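Local atomic coordinates of lysine/ornithine decarboxylase (Vibrio vulnificus, PDB entry 2PLJ), a protein that decarboxylates lysine and ornithine to the diamines cadaverine and putrescine, as a pyridoxal phosphate-dependent enzyme of the beta/alpha-barrel decarboxylase fold. Residues T231-M236 and S279-T284; E313-Y318 and A366-L371. All blocks are in the same frame, centred on the assembly; numbering follows the deposited sequence.

Interaction 1 (T231-M236 and S279-T284); sequences TCRHVM and SLLPET
Arg233 lies over the backbone and CB of Leu280, while Met236 meets the neighbouring Leu281. The contact belongs to the beta/alpha barrel. It joins helix 223-241 to the loop that runs from helix 267-278 into strand 286-289. Both helices pack outside the parallel strands. The loop passes beside the flank of the earlier helix. The two backbones stay apart, with 6.3 Å between Arg233 CA and Leu281 CA, and side chains fill the gap. Arg233 starts with CG anti to its own N (chi1 -180°) and stays extended at chi2 (170°), which carries CD to 3.3 Å from Leu280 O. The bend at chi3 (49°) then turns the guanidinium so that Leu280 CB lies over one of its faces. That CB is 3.7 Å from Arg233 NE. Farther out, Leu280 CD1 comes within 4.0 Å of Arg233 NH2. No hydrogen bond links the two segments. The charge of Arg233 is met instead within its own helix, where NH1 forms a salt bridge with Glu237. This bond probably helps fix the guanidinium over the leucine. Leu281 is buried, and the end of its side chain reaches the helix through one branch. Its CD2 touches the aliphatic root of Arg233 and the thioether of Met236. Leu250 of strand 249-251 also packs against Leu281, which ties the loop to the barrel wall. Met236 reaches across obliquely on a chain extended beyond CG, and Leu247 and Leu211 pack against it as well. Leu281 CD2 lies 4.0 Å from Arg233 CB and 4.2 Å from Met236 SD.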
loop_
_atom_site.group_PDB
_atom_site.type_symbol
_atom_site.label_atom_id
_atom_site.label_comp_id
_atom_site.label_asym_id
_atom_site.label_seq_id
_atom_site.Cartn_x
_atom_site.Cartn_y
_atom_site.Cartn_z
ATOM N N THR A 231 24.898 23.343 12.121
ATOM C CA THR A 231 24.857 23.961 10.795
ATOM C C THR A 231 23.798 25.058 10.691
ATOM O O THR A 231 24.087 26.167 10.217
ATOM C CB THR A 231 24.728 22.921 9.693
ATOM O OG1 THR A 231 25.944 22.160 9.674
ATOM C CG2 THR A 231 24.575 23.596 8.324
ATOM N N CYS A 232 22.602 24.762 11.199
ATOM C CA CYS A 232 21.538 25.753 11.255
ATOM C C CYS A 232 21.953 26.983 12.060
ATOM O O CYS A 232 21.667 28.114 11.646
ATOM C CB CYS A 232 20.251 25.133 11.800
ATOM S SG CYS A 232 19.586 23.989 10.580
ATOM N N ARG A 233 22.613 26.762 13.198
ATOM C CA ARG A 233 23.095 27.867 14.029
ATOM C C ARG A 233 24.050 28.772 13.246
ATOM O O ARG A 233 23.948 29.997 13.318
ATOM C CB ARG A 233 23.772 27.355 15.299
ATOM C CG ARG A 233 24.281 28.489 16.204
ATOM C CD ARG A 233 24.718 27.968 17.562
ATOM N NE ARG A 233 25.609 26.819 17.438
ATOM C CZ ARG A 233 26.922 26.910 17.209
ATOM N NH1 ARG A 233 27.511 28.098 17.077
ATOM N NH2 ARG A 233 27.652 25.808 17.119
ATOM N N HIS A 234 24.964 28.157 12.502
ATOM C CA HIS A 234 25.901 28.918 11.677
ATOM C C HIS A 234 25.167 29.666 10.562
ATOM O O HIS A 234 25.522 30.804 10.253
ATOM C CB HIS A 234 27.024 28.023 11.154
ATOM C CG HIS A 234 27.897 27.466 12.239
ATOM N ND1 HIS A 234 28.428 28.245 13.250
ATOM C CD2 HIS A 234 28.339 26.208 12.465
ATOM C CE1 HIS A 234 29.140 27.481 14.062
ATOM N NE2 HIS A 234 29.090 26.239 13.612
ATOM N N VAL A 235 24.124 29.053 9.993
ATOM C CA VAL A 235 23.339 29.732 8.966
ATOM C C VAL A 235 22.638 30.955 9.568
ATOM O O VAL A 235 22.619 32.020 8.950
ATOM C CB VAL A 235 22.341 28.790 8.257
ATOM C CG1 VAL A 235 21.366 29.580 7.399
ATOM C CG2 VAL A 235 23.099 27.730 7.424
ATOM N N MET A 236 22.075 30.805 10.771
ATOM C CA MET A 236 21.417 31.925 11.438
ATOM C C MET A 236 22.371 33.078 11.680
ATOM O O MET A 236 22.000 34.240 11.510
ATOM C CB MET A 236 20.800 31.481 12.751
ATOM C CG MET A 236 19.614 30.602 12.517
ATOM S SD MET A 236 19.023 29.810 14.024
ATOM C CE MET A 236 17.299 29.566 13.623
ATOM N N SER A 279 21.349 24.416 23.227
ATOM C CA SER A 279 21.782 25.401 24.222
ATOM C C SER A 279 22.745 26.451 23.641
ATOM O O SER A 279 22.938 27.537 24.221
ATOM C CB SER A 279 22.390 24.693 25.433
ATOM O OG SER A 279 23.772 24.444 25.249
ATOM N N LEU A 280 23.369 26.134 22.508
ATOM C CA LEU A 280 24.312 27.074 21.886
ATOM C C LEU A 280 23.606 28.139 21.053
ATOM O O LEU A 280 24.234 29.132 20.665
ATOM C CB LEU A 280 25.361 26.341 21.052
ATOM C CG LEU A 280 26.278 25.404 21.850
ATOM C CD1 LEU A 280 27.213 24.618 20.923
ATOM C CD2 LEU A 280 27.082 26.171 22.901
ATOM N N LEU A 281 22.308 27.926 20.784
ATOM C CA LEU A 281 21.506 28.892 20.024
ATOM C C LEU A 281 21.317 30.194 20.811
ATOM O O LEU A 281 21.333 30.172 22.044
ATOM C CB LEU A 281 20.131 28.313 19.649
ATOM C CG LEU A 281 20.075 27.114 18.687
ATOM C CD1 LEU A 281 18.730 26.404 18.831
ATOM C CD2 LEU A 281 20.317 27.523 17.242
ATOM N N PRO A 282 21.130 31.325 20.101
ATOM C CA PRO A 282 20.743 32.573 20.769
ATOM C C PRO A 282 19.462 32.360 21.576
ATOM O O PRO A 282 18.602 31.524 21.211
ATOM C CB PRO A 282 20.453 33.531 19.610
ATOM C CG PRO A 282 21.185 32.999 18.477
ATOM C CD PRO A 282 21.243 31.500 18.644
ATOM N N GLU A 283 19.339 33.119 22.664
ATOM C CA GLU A 283 18.188 32.996 23.562
ATOM C C GLU A 283 16.906 33.420 22.851
ATOM O O GLU A 283 15.830 33.014 23.252
ATOM C CB GLU A 283 18.383 33.851 24.826
ATOM C CG GLU A 283 19.744 33.697 25.503
ATOM C CD GLU A 283 20.787 34.708 25.015
ATOM O OE1 GLU A 283 21.130 34.726 23.801
ATOM O OE2 GLU A 283 21.290 35.488 25.866
ATOM N N THR A 284 17.048 34.222 21.791
ATOM C CA THR A 284 15.924 34.714 20.976
ATOM C C THR A 284 15.387 33.695 19.936
ATOM O O THR A 284 14.489 34.023 19.146
ATOM C CB THR A 284 16.322 35.973 20.192
ATOM O OG1 THR A 284 17.408 35.659 19.313
ATOM C CG2 THR A 284 16.719 37.124 21.139
#

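Interaction 2 (E313-Y318 and A366-L371); sequences EGQIWY and AENILL
Gln315 reaches the corner at Glu367 and Asn368, and Tyr318 packs on Leu371 farther along. Glu367 contributes mainly its backbone: its O lies 3.7 Å from Gln315 NE2, a loose polar approach. Asn368 follows. Its chi1 (-169°) swings CG away from the backbone N, and chi2 (29°) sets OD1 2.9 Å from Gln315 NE2. The pair is close, but the angle is too poor for a hydrogen bond. The two side chains are roughly perpendicular, and their amide planes are 70° apart. The chain then runs on through Ile369, which packs on Leu340 of strand 340-342. At Leu371 the contact becomes apolar. Its CD1 lies 4.1 Å from Tyr318 CE2, and the two side chains lie alongside, pointing opposite ways. The hydroxyl end is polar: a water in the plane of the ring, at its edge, bridges Tyr318 OH, at 2.5 Å, and Leu371 O, to which it donates at 3.1 Å. Tyr318 OH is also hydrogen-bonded to Leu374 N, so the phenol is held at its far end by the following loop. Ile316 CG2 sits 3.5 Å above one face of the tyrosine ring, nearer its outer edge than its centre. Both segments belong to the beta-barrel part of the enzyme. Strand 349-355 lies between them, parallel to strand 315-320 and antiparallel to strand 369-372, while strand 300-312 borders strand 315-320 beyond.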
loop_
_atom_site.group_PDB
_atom_site.type_symbol
_atom_site.label_atom_id
_atom_site.label_comp_id
_atom_site.label_asym_id
_atom_site.label_seq_id
_atom_site.Cartn_x
_atom_site.Cartn_y
_atom_site.Cartn_z
ATOM N N GLU A 313 6.509 -28.193 2.277
ATOM C CA GLU A 313 7.956 -28.470 2.392
ATOM C C GLU A 313 8.469 -28.424 3.844
ATOM O O GLU A 313 9.470 -27.738 4.135
ATOM C CB GLU A 313 8.772 -27.465 1.552
ATOM C CG GLU A 313 8.462 -27.422 0.046
ATOM C CD GLU A 313 9.294 -26.363 -0.709
ATOM O OE1 GLU A 313 9.719 -25.347 -0.111
ATOM O OE2 GLU A 313 9.539 -26.566 -1.920
ATOM N N GLY A 314 7.788 -29.122 4.749
ATOM C CA GLY A 314 8.165 -29.167 6.163
ATOM C C GLY A 314 7.911 -27.926 7.026
ATOM O O GLY A 314 8.346 -27.875 8.183
ATOM N N GLN A 315 7.205 -26.932 6.490
ATOM C CA GLN A 315 6.786 -25.795 7.320
ATOM C C GLN A 315 5.274 -25.674 7.333
ATOM O O GLN A 315 4.640 -25.970 6.313
ATOM C CB GLN A 315 7.374 -24.492 6.794
ATOM C CG GLN A 315 8.711 -24.161 7.429
ATOM C CD GLN A 315 9.192 -22.801 7.029
ATOM O OE1 GLN A 315 9.284 -22.515 5.836
ATOM N NE2 GLN A 315 9.501 -21.935 8.023
ATOM N N ILE A 316 4.707 -25.249 8.470
ATOM C CA ILE A 316 3.276 -24.998 8.543
ATOM C C ILE A 316 3.034 -23.550 8.138
ATOM O O ILE A 316 3.522 -22.618 8.811
ATOM C CB ILE A 316 2.643 -25.228 9.946
ATOM C CG1 ILE A 316 2.925 -26.643 10.483
ATOM C CG2 ILE A 316 1.109 -24.963 9.895
ATOM C CD1 ILE A 316 2.251 -26.914 11.849
ATOM N N TRP A 317 2.307 -23.376 7.041
ATOM C CA TRP A 317 1.853 -22.034 6.624
ATOM C C TRP A 317 0.511 -21.698 7.279
ATOM O O TRP A 317 -0.448 -22.457 7.143
ATOM C CB TRP A 317 1.682 -21.981 5.110
ATOM C CG TRP A 317 2.959 -21.883 4.344
ATOM C CD1 TRP A 317 3.995 -22.798 4.316
ATOM C CD2 TRP A 317 3.351 -20.807 3.487
ATOM N NE1 TRP A 317 5.001 -22.354 3.479
ATOM C CE2 TRP A 317 4.633 -21.129 2.969
ATOM C CE3 TRP A 317 2.754 -19.597 3.119
ATOM C CZ2 TRP A 317 5.318 -20.281 2.075
ATOM C CZ3 TRP A 317 3.430 -18.753 2.228
ATOM C CH2 TRP A 317 4.705 -19.094 1.731
ATOM N N TYR A 318 0.467 -20.572 7.993
ATOM C CA TYR A 318 -0.785 -19.985 8.469
ATOM C C TYR A 318 -1.166 -18.787 7.590
ATOM O O TYR A 318 -0.333 -17.915 7.342
ATOM C CB TYR A 318 -0.660 -19.526 9.926
ATOM C CG TYR A 318 -0.296 -20.658 10.872
ATOM C CD1 TYR A 318 -1.212 -21.682 11.134
ATOM C CD2 TYR A 318 0.969 -20.717 11.482
ATOM C CE1 TYR A 318 -0.911 -22.734 12.003
ATOM C CE2 TYR A 318 1.300 -21.782 12.351
ATOM C CZ TYR A 318 0.344 -22.779 12.609
ATOM O OH TYR A 318 0.639 -23.836 13.445
ATOM N N ALA A 366 5.959 -13.182 7.886
ATOM C CA ALA A 366 7.131 -13.784 8.521
ATOM C C ALA A 366 7.462 -15.036 7.737
ATOM O O ALA A 366 6.675 -15.984 7.734
ATOM C CB ALA A 366 6.856 -14.131 9.953
ATOM N N GLU A 367 8.613 -15.024 7.062
ATOM C CA GLU A 367 9.040 -16.159 6.209
ATOM C C GLU A 367 9.447 -17.382 7.024
ATOM O O GLU A 367 9.325 -18.516 6.562
ATOM C CB GLU A 367 10.206 -15.756 5.288
ATOM C CG GLU A 367 9.798 -14.815 4.139
ATOM C CD GLU A 367 10.987 -14.415 3.272
ATOM O OE1 GLU A 367 11.914 -15.245 3.124
ATOM O OE2 GLU A 367 11.000 -13.265 2.749
ATOM N N ASN A 368 9.948 -17.156 8.233
ATOM C CA ASN A 368 10.399 -18.244 9.088
ATOM C C ASN A 368 10.167 -17.762 10.508
ATOM O O ASN A 368 10.731 -16.741 10.924
ATOM C CB ASN A 368 11.892 -18.558 8.839
ATOM C CG ASN A 368 12.346 -19.852 9.507
ATOM O OD1 ASN A 368 11.559 -20.783 9.696
ATOM N ND2 ASN A 368 13.644 -19.928 9.845
ATOM N N ILE A 369 9.296 -18.446 11.233
ATOM C CA ILE A 369 9.007 -18.096 12.621
ATOM C C ILE A 369 8.592 -19.351 13.382
ATOM O O ILE A 369 7.793 -20.157 12.876
ATOM C CB ILE A 369 7.904 -17.001 12.694
ATOM C CG1 ILE A 369 7.616 -16.591 14.149
ATOM C CG2 ILE A 369 6.654 -17.454 11.939
ATOM C CD1 ILE A 369 6.821 -15.229 14.284
ATOM N N LEU A 370 9.144 -19.535 14.581
ATOM C CA LEU A 370 8.763 -20.676 15.424
ATOM C C LEU A 370 7.503 -20.371 16.213
ATOM O O LEU A 370 7.421 -19.352 16.902
ATOM C CB LEU A 370 9.892 -21.087 16.382
ATOM C CG LEU A 370 11.212 -21.537 15.747
ATOM C CD1 LEU A 370 12.294 -21.715 16.805
ATOM C CD2 LEU A 370 11.034 -22.814 14.937
ATOM N N LEU A 371 6.512 -21.243 16.080
ATOM C CA LEU A 371 5.229 -21.048 16.740
ATOM C C LEU A 371 4.661 -22.361 17.232
ATOM O O LEU A 371 4.885 -23.417 16.619
ATOM C CB LEU A 371 4.211 -20.405 15.787
ATOM C CG LEU A 371 4.456 -19.039 15.137
ATOM C CD1 LEU A 371 3.319 -18.773 14.168
ATOM C CD2 LEU A 371 4.534 -17.879 16.168
HETATM O O HOH W 1 3.053 -23.896 14.207
#

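In the fold
Interactions 1 and 2 share no elements and do not touch. Their centres are 54 Å apart, on opposite sides of the chain's centre. Interaction 1 belongs to the beta/alpha barrel and joins a helix to a loop; interaction 2 belongs to the mixed beta sheet and joins two strands that are not neighbours in it. Each is partly buried. In each, buried apolar side chains (Met236 with Leu281, Tyr318 with Leu371) lie next to a more exposed pair: Arg233 against Leu280 in one, the amides of Gln315 and Asn368 in the other. Contact in 231-236 with 279-284 is by packing alone. In 313-318 with 366-371 a water joins the segments beside the buried part.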